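Local coordinates for nitroreductase family protein (Lactobacillus plantarum, PDB 4QLX), which acts as an FMN-dependent enone reductase in the saturation of polyunsaturated fatty acids, probably forming 10-oxooctadecanoic acid at the expense of NADH, at residues Q74-F79 / N167-I172; D85-I90 / G193-K198; A70-A75 / P179-D184; Q56-V61 / C148-M153. All coordinates share one frame; numbering follows the deposited sequence.

Interaction 1: Q74-F79 / N167-I172. With FMN (flavin mononucleotide), chain C; KTC (10-oxooctadecanoic acid), chain I.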
loop_
_atom_site.group_PDB
_atom_site.type_symbol
_atom_site.label_atom_id
_atom_site.label_comp_id
_atom_site.label_asym_id
_atom_site.label_seq_id
_atom_site.Cartn_x
_atom_site.Cartn_y
_atom_site.Cartn_z
ATOM N N GLN A 74 10.895 23.715 -2.875
ATOM C CA GLN A 74 10.522 24.765 -1.928
ATOM C C GLN A 74 9.735 24.227 -0.736
ATOM O O GLN A 74 9.718 24.839 0.326
ATOM C CB GLN A 74 9.693 25.837 -2.621
ATOM C CG GLN A 74 10.392 26.575 -3.744
ATOM C CD GLN A 74 9.486 27.640 -4.335
ATOM O OE1 GLN A 74 8.264 27.628 -4.111
ATOM N NE2 GLN A 74 10.073 28.574 -5.073
ATOM N N ALA A 75 9.068 23.091 -0.931
ATOM C CA ALA A 75 8.201 22.508 0.092
ATOM C C ALA A 75 8.693 21.113 0.498
ATOM O O ALA A 75 7.967 20.349 1.132
ATOM C CB ALA A 75 6.756 22.445 -0.413
ATOM N N VAL A 76 9.933 20.798 0.130
ATOM C CA VAL A 76 10.560 19.521 0.483
ATOM C C VAL A 76 11.723 19.778 1.432
ATOM O O VAL A 76 12.484 20.714 1.211
ATOM C CB VAL A 76 11.046 18.776 -0.778
ATOM C CG1 VAL A 76 11.907 17.556 -0.416
ATOM C CG2 VAL A 76 9.848 18.360 -1.644
ATOM N N MET A 77 11.855 18.978 2.491
ATOM C CA MET A 77 12.975 19.139 3.421
ATOM C C MET A 77 14.294 18.855 2.702
ATOM O O MET A 77 14.350 18.003 1.816
ATOM C CB MET A 77 12.820 18.220 4.641
ATOM C CG MET A 77 11.620 18.562 5.518
ATOM S SD MET A 77 11.281 17.339 6.799
ATOM C CE MET A 77 12.764 17.502 7.795
ATOM N N LYS A 78 15.349 19.575 3.080
ATOM C CA LYS A 78 16.627 19.479 2.368
ATOM C C LYS A 78 17.242 18.085 2.466
ATOM O O LYS A 78 17.960 17.654 1.567
ATOM C CB LYS A 78 17.611 20.548 2.872
ATOM C CG LYS A 78 17.918 20.536 4.375
ATOM C CD LYS A 78 19.405 20.847 4.595
ATOM C CE LYS A 78 19.718 21.337 5.998
ATOM N NZ LYS A 78 19.213 22.723 6.214
ATOM N N PHE A 79 16.930 17.368 3.542
ATOM C CA PHE A 79 17.344 15.975 3.684
ATOM C C PHE A 79 16.979 15.148 2.441
ATOM O O PHE A 79 17.691 14.215 2.078
ATOM C CB PHE A 79 16.706 15.365 4.940
ATOM C CG PHE A 79 17.189 13.971 5.265
ATOM C CD1 PHE A 79 16.609 12.859 4.669
ATOM C CD2 PHE A 79 18.215 13.778 6.178
ATOM C CE1 PHE A 79 17.062 11.576 4.970
ATOM C CE2 PHE A 79 18.660 12.509 6.490
ATOM C CZ PHE A 79 18.084 11.402 5.889
ATOM N N ASN A 167 11.807 5.625 -4.000
ATOM C CA ASN A 167 11.770 5.959 -2.591
ATOM C C ASN A 167 10.488 6.705 -2.295
ATOM O O ASN A 167 10.144 7.655 -3.006
ATOM C CB ASN A 167 12.986 6.809 -2.191
ATOM C CG ASN A 167 12.848 7.416 -0.799
ATOM O OD1 ASN A 167 12.861 8.636 -0.632
ATOM N ND2 ASN A 167 12.704 6.562 0.208
ATOM N N ALA A 168 9.771 6.262 -1.264
ATOM C CA ALA A 168 8.615 6.997 -0.765
ATOM C C ALA A 168 9.115 7.944 0.303
ATOM O O ALA A 168 10.049 7.609 1.041
ATOM C CB ALA A 168 7.536 6.044 -0.215
ATOM N N PHE A 169 8.562 9.157 0.357
ATOM C CA PHE A 169 9.022 10.123 1.358
ATOM C C PHE A 169 7.952 11.139 1.738
ATOM O O PHE A 169 7.222 11.632 0.882
ATOM C CB PHE A 169 10.289 10.854 0.878
ATOM C CG PHE A 169 10.064 11.781 -0.285
ATOM C CD1 PHE A 169 10.182 11.315 -1.586
ATOM C CD2 PHE A 169 9.748 13.116 -0.076
ATOM C CE1 PHE A 169 9.986 12.156 -2.659
ATOM C CE2 PHE A 169 9.542 13.967 -1.146
ATOM C CZ PHE A 169 9.661 13.483 -2.448
ATOM N N SER A 170 7.863 11.443 3.031
ATOM C CA SER A 170 6.934 12.454 3.513
ATOM C C SER A 170 7.665 13.533 4.300
ATOM O O SER A 170 7.036 14.312 5.015
ATOM C CB SER A 170 5.843 11.815 4.377
ATOM O OG SER A 170 6.409 11.259 5.557
ATOM N N GLY A 171 8.991 13.587 4.146
ATOM C CA GLY A 171 9.788 14.632 4.772
ATOM C C GLY A 171 9.585 15.920 4.002
ATOM O O GLY A 171 10.414 16.291 3.163
ATOM N N ILE A 172 8.458 16.583 4.257
ATOM C CA ILE A 172 8.071 17.755 3.486
ATOM C C ILE A 172 7.555 18.872 4.372
ATOM O O ILE A 172 7.340 18.684 5.558
ATOM C CB ILE A 172 6.988 17.409 2.449
ATOM C CG1 ILE A 172 5.735 16.863 3.151
ATOM C CG2 ILE A 172 7.523 16.398 1.446
ATOM C CD1 ILE A 172 4.545 16.616 2.212
HETATM N N1 FMN C . 13.080 8.144 3.247
HETATM C C2 FMN C . 13.793 9.323 3.188
HETATM O O2 FMN C . 14.980 9.315 2.886
HETATM N N3 FMN C . 13.199 10.526 3.464
HETATM C C4 FMN C . 11.866 10.555 3.800
HETATM O O4 FMN C . 11.326 11.621 4.059
HETATM C C4A FMN C . 11.143 9.375 3.876
HETATM N N5 FMN C . 9.816 9.423 4.218
HETATM C C5A FMN C . 9.066 8.273 4.273
HETATM C C6 FMN C . 7.732 8.396 4.614
HETATM C C7 FMN C . 6.936 7.266 4.676
HETATM C C7M FMN C . 5.489 7.380 5.034
HETATM C C8 FMN C . 7.488 6.027 4.403
HETATM C C8M FMN C . 6.582 4.842 4.475
HETATM C C9 FMN C . 8.838 5.903 4.056
HETATM C C9A FMN C . 9.644 7.042 3.991
HETATM N N10 FMN C . 11.006 6.993 3.660
HETATM C C10 FMN C . 11.742 8.163 3.598
HETATM C "C1'" FMN C . 11.710 5.696 3.348
HETATM C "C2'" FMN C . 11.920 4.897 4.655
HETATM O "O2'" FMN C . 12.966 5.452 5.424
HETATM C "C3'" FMN C . 12.204 3.420 4.393
HETATM O "O3'" FMN C . 11.033 2.838 3.848
HETATM C "C4'" FMN C . 12.574 2.614 5.647
HETATM O "O4'" FMN C . 13.780 3.050 6.239
HETATM C "C5'" FMN C . 12.696 1.131 5.304
HETATM O "O5'" FMN C . 13.669 0.918 4.305
HETATM P P FMN C . 13.254 0.227 2.906
HETATM O O1P FMN C . 14.505 0.190 2.055
HETATM O O2P FMN C . 12.170 1.046 2.228
HETATM O O3P FMN C . 12.748 -1.180 3.132
HETATM O O1 KTC I . 22.801 6.720 3.439
HETATM C C17 KTC I . 21.657 6.279 3.352
HETATM O O KTC I . 21.373 5.322 2.465
HETATM C C16 KTC I . 20.565 6.805 4.251
HETATM C C15 KTC I . 19.985 5.646 5.048
HETATM C C14 KTC I . 18.478 5.800 5.196
HETATM C C13 KTC I . 18.126 7.034 6.013
HETATM C C12 KTC I . 16.628 7.120 6.259
HETATM C C11 KTC I . 16.334 8.088 7.396
HETATM C C10 KTC I . 14.830 8.197 7.655
HETATM C C9 KTC I . 14.138 8.980 6.552
HETATM C C8 KTC I . 12.651 8.850 6.762
HETATM O O2 KTC I . 12.102 7.757 6.651
HETATM C C7 KTC I . 11.851 10.077 7.124
HETATM C C6 KTC I . 10.394 9.674 7.297
HETATM C C5 KTC I . 9.491 10.862 7.013
HETATM C C4 KTC I . 9.130 11.570 8.310
HETATM C C3 KTC I . 8.820 13.020 7.991
HETATM C C2 KTC I . 7.613 13.506 8.772
HETATM C C1 KTC I . 7.700 15.013 9.020
HETATM C C KTC I . 7.939 15.811 7.753
#
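Met77 holds CG anti to its carbonyl carbon (chi1 -65°), with SD extended beyond it (chi2 171°). This lays CB, CG and SD along the peptide of Gly171, with Met77 SD 3.6 Å from Gly171 C. Gly171 is the centre of an inverse gamma turn, just past strand 165-169 of the nitroreductase sheet. The turn carries a weak bond from Ile172 N to Ser170 O. Gly171 O accepts Met77 N at 3.1 Å, with an N-H...O angle of 158°. Asn80 ND2 is a second donor to this oxygen. Val76 and Ile172 form a single beta bridge, and Ala75 O lies 3.4 Å from Ile172 CB. Val76 CG1 approaches the Phe169 ring obliquely.

The same turn holds the flavin. Ser170 N donates to FMN N5 at 3.1 Å, and Gly171 N makes a weak bond to FMN O4. A CB on Gly171 would clash with FMN O4, which suits glycine here. The two bonds could polarise the N5 and O4 edge of the isoalloxazine. The product ends against the contact: its terminal carbon, KTC C, lies 3.8 Å from Met77 SD. Asn167 OD1 is bonded to Gln83 NE2, while Asn167 ND2 makes a weak bond to Ser24 OG and lies 3.4 Å from FMN C1'. A leucine in place of Asn167 would probably leave Gln83 NE2 and Ser24 OG without these partners and disturb the packing beside the flavin. At the pyrimidine end of the flavin the Phe79 ring meets FMN O2 with its edge, in plane, CE1 lying 3.7 Å from the oxygen.

Interaction 2: D85-I90 / G193-K198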
loop_
_atom_site.group_PDB
_atom_site.type_symbol
_atom_site.label_atom_id
_atom_site.label_comp_id
_atom_site.label_asym_id
_atom_site.label_seq_id
_atom_site.Cartn_x
_atom_site.Cartn_y
_atom_site.Cartn_z
ATOM N N ASP A 85 16.577 15.792 -6.729
ATOM C CA ASP A 85 17.543 16.152 -7.769
ATOM C C ASP A 85 17.849 15.007 -8.734
ATOM O O ASP A 85 17.850 15.210 -9.943
ATOM C CB ASP A 85 18.856 16.646 -7.147
ATOM C CG ASP A 85 18.712 17.992 -6.480
ATOM O OD1 ASP A 85 17.733 18.713 -6.779
ATOM O OD2 ASP A 85 19.584 18.342 -5.657
ATOM N N SER A 86 18.109 13.805 -8.226
ATOM C CA SER A 86 18.579 12.736 -9.119
ATOM C C SER A 86 17.466 11.918 -9.775
ATOM O O SER A 86 17.709 11.247 -10.778
ATOM C CB SER A 86 19.530 11.783 -8.377
ATOM O OG SER A 86 18.901 11.154 -7.274
ATOM N N ALA A 87 16.255 11.956 -9.222
ATOM C CA ALA A 87 15.178 11.123 -9.757
ATOM C C ALA A 87 14.801 11.497 -11.187
ATOM O O ALA A 87 14.847 12.670 -11.568
ATOM C CB ALA A 87 13.947 11.200 -8.867
ATOM N N SER A 88 14.439 10.489 -11.979
ATOM C CA SER A 88 13.883 10.732 -13.306
ATOM C C SER A 88 12.579 11.518 -13.167
ATOM O O SER A 88 12.333 12.468 -13.902
ATOM C CB SER A 88 13.627 9.424 -14.057
ATOM O OG SER A 88 14.811 8.650 -14.194
ATOM N N ALA A 89 11.743 11.111 -12.218
ATOM C CA ALA A 89 10.508 11.835 -11.935
ATOM C C ALA A 89 10.093 11.609 -10.494
ATOM O O ALA A 89 10.379 10.562 -9.915
ATOM C CB ALA A 89 9.405 11.400 -12.879
ATOM N N ILE A 90 9.446 12.609 -9.907
ATOM C CA ILE A 90 8.820 12.432 -8.611
ATOM C C ILE A 90 7.311 12.468 -8.845
ATOM O O ILE A 90 6.812 13.320 -9.578
ATOM C CB ILE A 90 9.239 13.506 -7.595
ATOM C CG1 ILE A 90 10.765 13.517 -7.430
ATOM C CG2 ILE A 90 8.557 13.284 -6.245
ATOM C CD1 ILE A 90 11.470 14.500 -8.368
ATOM N N GLY A 193 5.606 11.852 -1.361
ATOM C CA GLY A 193 6.209 11.840 -2.682
ATOM C C GLY A 193 6.752 10.457 -2.998
ATOM O O GLY A 193 7.156 9.713 -2.099
ATOM N N ILE A 194 6.729 10.098 -4.272
ATOM C CA ILE A 194 7.377 8.876 -4.739
ATOM C C ILE A 194 8.452 9.275 -5.745
ATOM O O ILE A 194 8.133 9.686 -6.861
ATOM C CB ILE A 194 6.396 7.893 -5.412
ATOM C CG1 ILE A 194 5.198 7.545 -4.504
ATOM C CG2 ILE A 194 7.113 6.631 -5.870
ATOM C CD1 ILE A 194 5.551 6.887 -3.192
ATOM N N ALA A 195 9.723 9.170 -5.359
ATOM C CA ALA A 195 10.805 9.430 -6.302
ATOM C C ALA A 195 11.087 8.166 -7.085
ATOM O O ALA A 195 11.201 7.107 -6.497
ATOM C CB ALA A 195 12.073 9.912 -5.569
ATOM N N ILE A 196 11.216 8.277 -8.405
ATOM C CA ILE A 196 11.421 7.111 -9.267
ATOM C C ILE A 196 12.608 7.312 -10.223
ATOM O O ILE A 196 12.806 8.408 -10.754
ATOM C CB ILE A 196 10.153 6.812 -10.119
ATOM C CG1 ILE A 196 8.903 6.672 -9.235
ATOM C CG2 ILE A 196 10.343 5.585 -10.999
ATOM C CD1 ILE A 196 7.611 6.328 -10.039
ATOM N N GLY A 197 13.390 6.256 -10.443
ATOM C CA GLY A 197 14.421 6.269 -11.471
ATOM C C GLY A 197 15.190 4.964 -11.503
ATOM O O GLY A 197 14.794 4.002 -10.849
ATOM N N LYS A 198 16.277 4.922 -12.274
ATOM C CA LYS A 198 17.206 3.790 -12.261
ATOM C C LYS A 198 18.189 3.949 -11.128
ATOM O O LYS A 198 18.743 5.027 -10.942
ATOM C CB LYS A 198 18.000 3.673 -13.571
ATOM C CG LYS A 198 17.328 2.918 -14.699
ATOM C CD LYS A 198 17.380 1.415 -14.470
ATOM C CE LYS A 198 18.812 0.913 -14.376
ATOM N NZ LYS A 198 18.847 -0.577 -14.241
HETATM O O HOH W 1 17.038 7.687 -12.734
#
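Ile196 N donates to Ala89 O at 2.9 Å. The oxygen of Ile196 takes two donors in return. Ala89 N reaches Ile196 O at 3.3 Å. Ser88 N is nearer to it, but its bond is weak because the angle is poor. Ser88 and Ala89 thus both face Ile196, a classic beta bulge at the start of strand 89-96. One water extends the contact past the bulge. It donates to Ser88 OG at 2.8 Å and accepts from Lys198 N. Ser88 OG is also bonded to Val32 O.

Ile90 and Ala195 follow as an antiparallel non-hydrogen-bonded pair. Here Ile90 CA makes a CA-H...O contact with Ile194 O at 3.3 Å. Ala87 CB sits 4.0 Å from Ala195 CB, and Ile90 CG1 packs 4.3 Å from that same methyl. Ile90 also touches Phe169 and Phe72. Gln83 of helix 81-86 packs on Ala195 and binds FMN. The polar links between 85-90 and 193-198 run through the main chain and one water, so the register of strands 89-96 and 188-197 rests mainly on backbone bonds.

Interaction 3: A70-A75 / P179-D184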
loop_
_atom_site.group_PDB
_atom_site.type_symbol
_atom_site.label_atom_id
_atom_site.label_comp_id
_atom_site.label_asym_id
_atom_site.label_seq_id
_atom_site.Cartn_x
_atom_site.Cartn_y
_atom_site.Cartn_z
ATOM N N ALA A 70 12.825 22.586 -8.923
ATOM C CA ALA A 70 13.234 23.740 -8.129
ATOM C C ALA A 70 12.041 24.324 -7.388
ATOM O O ALA A 70 12.152 24.746 -6.233
ATOM C CB ALA A 70 13.895 24.803 -9.022
ATOM N N LYS A 71 10.894 24.336 -8.060
ATOM C CA LYS A 71 9.659 24.802 -7.453
ATOM C C LYS A 71 9.167 23.821 -6.384
ATOM O O LYS A 71 8.721 24.220 -5.311
ATOM C CB LYS A 71 8.589 25.000 -8.527
ATOM C CG LYS A 71 7.200 25.242 -7.988
ATOM C CD LYS A 71 7.111 26.555 -7.221
ATOM C CE LYS A 71 5.690 27.095 -7.265
ATOM N NZ LYS A 71 5.490 28.243 -6.341
ATOM N N PHE A 72 9.239 22.534 -6.703
ATOM C CA PHE A 72 8.836 21.471 -5.790
ATOM C C PHE A 72 9.675 21.512 -4.513
ATOM O O PHE A 72 9.141 21.492 -3.404
ATOM C CB PHE A 72 8.972 20.128 -6.509
ATOM C CG PHE A 72 8.639 18.931 -5.675
ATOM C CD1 PHE A 72 7.368 18.756 -5.147
ATOM C CD2 PHE A 72 9.577 17.933 -5.481
ATOM C CE1 PHE A 72 7.055 17.623 -4.399
ATOM C CE2 PHE A 72 9.265 16.799 -4.728
ATOM C CZ PHE A 72 8.002 16.649 -4.196
ATOM N N LYS A 73 10.992 21.599 -4.672
ATOM C CA LYS A 73 11.901 21.587 -3.524
ATOM C C LYS A 73 11.618 22.669 -2.487
ATOM O O LYS A 73 12.031 22.543 -1.338
ATOM C CB LYS A 73 13.345 21.706 -3.994
ATOM C CG LYS A 73 13.843 20.441 -4.630
ATOM C CD LYS A 73 15.345 20.351 -4.610
ATOM C CE LYS A 73 15.990 21.382 -5.497
ATOM N NZ LYS A 73 17.419 21.030 -5.701
ATOM N N GLN A 74 10.895 23.715 -2.875
ATOM C CA GLN A 74 10.522 24.765 -1.928
ATOM C C GLN A 74 9.735 24.227 -0.736
ATOM O O GLN A 74 9.718 24.839 0.326
ATOM C CB GLN A 74 9.693 25.837 -2.621
ATOM C CG GLN A 74 10.392 26.575 -3.744
ATOM C CD GLN A 74 9.486 27.640 -4.335
ATOM O OE1 GLN A 74 8.264 27.628 -4.111
ATOM N NE2 GLN A 74 10.073 28.574 -5.073
ATOM N N ALA A 75 9.068 23.091 -0.931
ATOM C CA ALA A 75 8.201 22.508 0.092
ATOM C C ALA A 75 8.693 21.113 0.498
ATOM O O ALA A 75 7.967 20.349 1.132
ATOM C CB ALA A 75 6.756 22.445 -0.413
ATOM N N PRO A 179 -0.023 24.485 -1.788
ATOM C CA PRO A 179 0.034 25.682 -2.633
ATOM C C PRO A 179 1.216 25.662 -3.595
ATOM O O PRO A 179 1.076 26.112 -4.733
ATOM C CB PRO A 179 0.164 26.821 -1.620
ATOM C CG PRO A 179 -0.403 26.270 -0.355
ATOM C CD PRO A 179 0.019 24.836 -0.356
ATOM N N THR A 180 2.351 25.127 -3.148
ATOM C CA THR A 180 3.523 24.941 -4.006
ATOM C C THR A 180 3.185 24.141 -5.262
ATOM O O THR A 180 3.720 24.403 -6.331
ATOM C CB THR A 180 4.674 24.229 -3.242
ATOM O OG1 THR A 180 5.144 25.077 -2.187
ATOM C CG2 THR A 180 5.840 23.898 -4.172
ATOM N N LEU A 181 2.279 23.174 -5.137
ATOM C CA LEU A 181 1.885 22.358 -6.285
ATOM C C LEU A 181 0.772 23.027 -7.104
ATOM O O LEU A 181 0.394 22.541 -8.169
ATOM C CB LEU A 181 1.434 20.967 -5.823
ATOM C CG LEU A 181 2.469 20.090 -5.107
ATOM C CD1 LEU A 181 1.843 18.783 -4.644
ATOM C CD2 LEU A 181 3.669 19.813 -5.991
ATOM N N GLY A 182 0.257 24.145 -6.603
ATOM C CA GLY A 182 -0.800 24.868 -7.292
ATOM C C GLY A 182 -2.145 24.175 -7.160
ATOM O O GLY A 182 -3.046 24.399 -7.961
ATOM N N LEU A 183 -2.280 23.343 -6.133
ATOM C CA LEU A 183 -3.505 22.586 -5.895
ATOM C C LEU A 183 -4.440 23.335 -4.953
ATOM O O LEU A 183 -3.982 24.124 -4.139
ATOM C CB LEU A 183 -3.174 21.209 -5.313
ATOM C CG LEU A 183 -2.452 20.205 -6.220
ATOM C CD1 LEU A 183 -2.112 18.942 -5.422
ATOM C CD2 LEU A 183 -3.295 19.863 -7.443
ATOM N N ASP A 184 -5.739 23.068 -5.073
ATOM C CA ASP A 184 -6.777 23.663 -4.233
ATOM C C ASP A 184 -6.592 23.279 -2.772
ATOM O O ASP A 184 -6.781 22.122 -2.399
ATOM C CB ASP A 184 -8.152 23.219 -4.732
ATOM C CG ASP A 184 -9.319 23.947 -4.052
ATOM O OD1 ASP A 184 -9.117 24.729 -3.097
ATOM O OD2 ASP A 184 -10.468 23.709 -4.491
HETATM O O HOH W 2 6.479 27.770 -2.123
#
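Thr180 OG1 is gripped by two polar partners while it rests on Ala75. One water donates to Thr180 OG1 at 3.0 Å and to Gln74 OE1 at 2.7 Å, so it bridges the two segments. The other partner is Lys176 O, just ahead of helix 177-181. Ala75 CB packs 3.6 Å from Thr180 OG1. The methyl takes the other branch: Thr180 CG2 is anti to the backbone N (OG1 chi1 -65°) and comes to 3.1 Å from Lys71 O. Lys71 bends at chi2 (65°), and its chain runs past the carbonyl of Thr180, with Lys71 CE 3.5 Å from Thr180 O.

The contact joins the C-terminal end of helix 66-72 to that of helix 177-181. The second helix stops in a Schellman motif at Gly182, whose positive phi of 75° by itself favours glycine. Gly182 N bonds back to Pro179 O at 2.8 Å. Deeper in, Phe72 and Leu181 lie side by side and point the same way. Leu181 CD2 meets the edge of the Phe72 ring, near its plane, at 3.9 Å from CD1. Both side chains also touch Phe92 of strand 89-96, and Leu181 reaches Val61 of strand 58-63.

Interaction 4: Q56-V61 / C148-M153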
loop_
_atom_site.group_PDB
_atom_site.type_symbol
_atom_site.label_atom_id
_atom_site.label_comp_id
_atom_site.label_asym_id
_atom_site.label_seq_id
_atom_site.Cartn_x
_atom_site.Cartn_y
_atom_site.Cartn_z
ATOM N N GLN A 56 -11.430 6.364 -4.880
ATOM C CA GLN A 56 -10.138 6.592 -5.530
ATOM C C GLN A 56 -9.590 7.978 -5.177
ATOM O O GLN A 56 -9.286 8.784 -6.061
ATOM C CB GLN A 56 -10.291 6.438 -7.045
ATOM C CG GLN A 56 -10.657 5.037 -7.508
ATOM C CD GLN A 56 -11.256 5.037 -8.912
ATOM O OE1 GLN A 56 -10.555 5.287 -9.895
ATOM N NE2 GLN A 56 -12.565 4.774 -9.008
ATOM N N SER A 57 -9.505 8.248 -3.877
ATOM C CA SER A 57 -9.386 9.608 -3.369
ATOM C C SER A 57 -7.944 10.123 -3.429
ATOM O O SER A 57 -7.445 10.750 -2.482
ATOM C CB SER A 57 -9.925 9.679 -1.930
ATOM O OG SER A 57 -11.301 9.261 -1.858
ATOM N N TRP A 58 -7.291 9.864 -4.557
ATOM C CA TRP A 58 -5.885 10.242 -4.738
ATOM C C TRP A 58 -5.732 11.231 -5.879
ATOM O O TRP A 58 -6.566 11.283 -6.777
ATOM C CB TRP A 58 -5.016 9.012 -5.009
ATOM C CG TRP A 58 -5.641 7.986 -5.934
ATOM C CD1 TRP A 58 -5.927 8.143 -7.264
ATOM C CD2 TRP A 58 -6.023 6.647 -5.601
ATOM N NE1 TRP A 58 -6.460 6.990 -7.773
ATOM C CE2 TRP A 58 -6.528 6.050 -6.773
ATOM C CE3 TRP A 58 -5.978 5.887 -4.425
ATOM C CZ2 TRP A 58 -7.003 4.736 -6.809
ATOM C CZ3 TRP A 58 -6.448 4.575 -4.456
ATOM C CH2 TRP A 58 -6.951 4.014 -5.646
ATOM N N HIS A 59 -4.665 12.020 -5.828
ATOM C CA HIS A 59 -4.341 12.936 -6.911
ATOM C C HIS A 59 -2.835 12.961 -7.086
ATOM O O HIS A 59 -2.093 13.053 -6.111
ATOM C CB HIS A 59 -4.868 14.343 -6.629
ATOM C CG HIS A 59 -4.738 15.271 -7.796
ATOM N ND1 HIS A 59 -5.713 15.387 -8.764
ATOM C CD2 HIS A 59 -3.731 16.096 -8.174
ATOM C CE1 HIS A 59 -5.321 16.255 -9.682
ATOM N NE2 HIS A 59 -4.121 16.702 -9.348
ATOM N N PHE A 60 -2.391 12.877 -8.330
ATOM C CA PHE A 60 -0.976 12.748 -8.643
ATOM C C PHE A 60 -0.400 14.028 -9.255
ATOM O O PHE A 60 -0.987 14.605 -10.164
ATOM C CB PHE A 60 -0.777 11.573 -9.593
ATOM C CG PHE A 60 -1.396 10.284 -9.098
ATOM C CD1 PHE A 60 -0.755 9.519 -8.138
ATOM C CD2 PHE A 60 -2.622 9.852 -9.579
ATOM C CE1 PHE A 60 -1.312 8.343 -7.675
ATOM C CE2 PHE A 60 -3.180 8.685 -9.122
ATOM C CZ PHE A 60 -2.519 7.922 -8.172
ATOM N N VAL A 61 0.747 14.485 -8.761
ATOM C CA VAL A 61 1.418 15.598 -9.415
ATOM C C VAL A 61 2.828 15.164 -9.822
ATOM O O VAL A 61 3.645 14.834 -8.969
ATOM C CB VAL A 61 1.488 16.839 -8.517
ATOM C CG1 VAL A 61 2.228 17.974 -9.237
ATOM C CG2 VAL A 61 0.103 17.278 -8.103
ATOM N N CYS A 148 -4.346 7.148 -0.512
ATOM C CA CYS A 148 -3.101 7.633 -1.106
ATOM C C CYS A 148 -1.921 6.746 -0.751
ATOM O O CYS A 148 -0.954 6.642 -1.503
ATOM C CB CYS A 148 -2.815 9.056 -0.653
ATOM S SG CYS A 148 -3.876 10.270 -1.434
ATOM N N SER A 149 -2.001 6.124 0.415
ATOM C CA SER A 149 -0.921 5.262 0.881
ATOM C C SER A 149 -0.966 3.918 0.166
ATOM O O SER A 149 0.075 3.361 -0.164
ATOM C CB SER A 149 -1.007 5.077 2.407
ATOM O OG SER A 149 -1.001 6.337 3.070
ATOM N N VAL A 150 -2.160 3.377 -0.086
ATOM C CA VAL A 150 -2.187 2.079 -0.756
ATOM C C VAL A 150 -1.836 2.223 -2.233
ATOM O O VAL A 150 -1.228 1.312 -2.807
ATOM C CB VAL A 150 -3.547 1.333 -0.614
ATOM C CG1 VAL A 150 -3.870 1.080 0.864
ATOM C CG2 VAL A 150 -4.695 2.082 -1.318
ATOM N N VAL A 151 -2.205 3.342 -2.862
ATOM C CA VAL A 151 -1.820 3.523 -4.259
ATOM C C VAL A 151 -0.315 3.836 -4.323
ATOM O O VAL A 151 0.371 3.426 -5.263
ATOM C CB VAL A 151 -2.673 4.626 -4.982
ATOM C CG1 VAL A 151 -2.221 6.031 -4.603
ATOM C CG2 VAL A 151 -2.582 4.463 -6.495
ATOM N N GLY A 152 0.208 4.522 -3.309
ATOM C CA GLY A 152 1.644 4.798 -3.248
ATOM C C GLY A 152 2.468 3.529 -3.121
ATOM O O GLY A 152 3.507 3.351 -3.776
ATOM N N MET A 153 2.004 2.641 -2.253
ATOM C CA MET A 153 2.626 1.329 -2.098
ATOM C C MET A 153 2.603 0.561 -3.419
ATOM O O MET A 153 3.584 -0.059 -3.787
ATOM C CB MET A 153 1.918 0.519 -0.998
ATOM C CG MET A 153 2.633 -0.820 -0.642
ATOM S SD MET A 153 4.296 -0.615 0.048
ATOM C CE MET A 153 5.323 -1.270 -1.272
#
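Val151 packs tightly over one face of the Trp58 indole. Its CB is 3.6 Å from Trp58 CE3 and makes a CH-pi contact, 3.9 Å from the centroid of the six-membered ring. Trp58 CG stands between the backbone N and the carbonyl carbon (chi1 41°), which turns the indole to the helix. Gln56 C lies over the centre of the opposite face, 3.8 Å above the plane, so the indole is held between helix and loop. Val151 CG2 meets the edge of the Phe60 ring in its plane, 3.8 Å from CZ. Cys148 SG belongs to this packed part and rests 3.9 Å from Trp58 CA. The contact is looser at Val150, whose CG2 only reaches Trp58 CZ3 at 4.4 Å. Beyond the indole, Gln56 is exposed. An alanine in place of Trp58 would probably open a gap over Val151 and leave its CB without the aromatic face.

The axes of strand 58-61 and helix 148-153 approach to 9.1 Å, with 51° between their N-to-C directions. Phe60 also touches Ile43 of helix 36-46 and Val91 and Ile93 of strand 89-96. On its far side helix 137-161 meets the second subunit, where Ser149 packs on Ser149 of that subunit.

Interaction 4 opens first, at 56-61, and closes first, when helix 137-161 packs on strand 58-63. Interactions 3, 1 and 2 open within that loop, at 70-75, 74-79 and 85-90. They close after it, so interaction 4 crosses all three. Interactions 1 and 3 share Gln74 and Ala75. Interaction 1 closes at 167-172 and interaction 3 later, at 179-184. Interaction 2 closes last, at 193-198, and crosses both. Strand pairing joins interactions 1 and 2, through Phe169 O and Gly193 N. A salt bridge from Asp85 to Lys73 links interactions 2 and 3. Leu183 packs on His59 and Val61, joining interactions 3 and 4. Together they tie the helices and flavin site to one sheet.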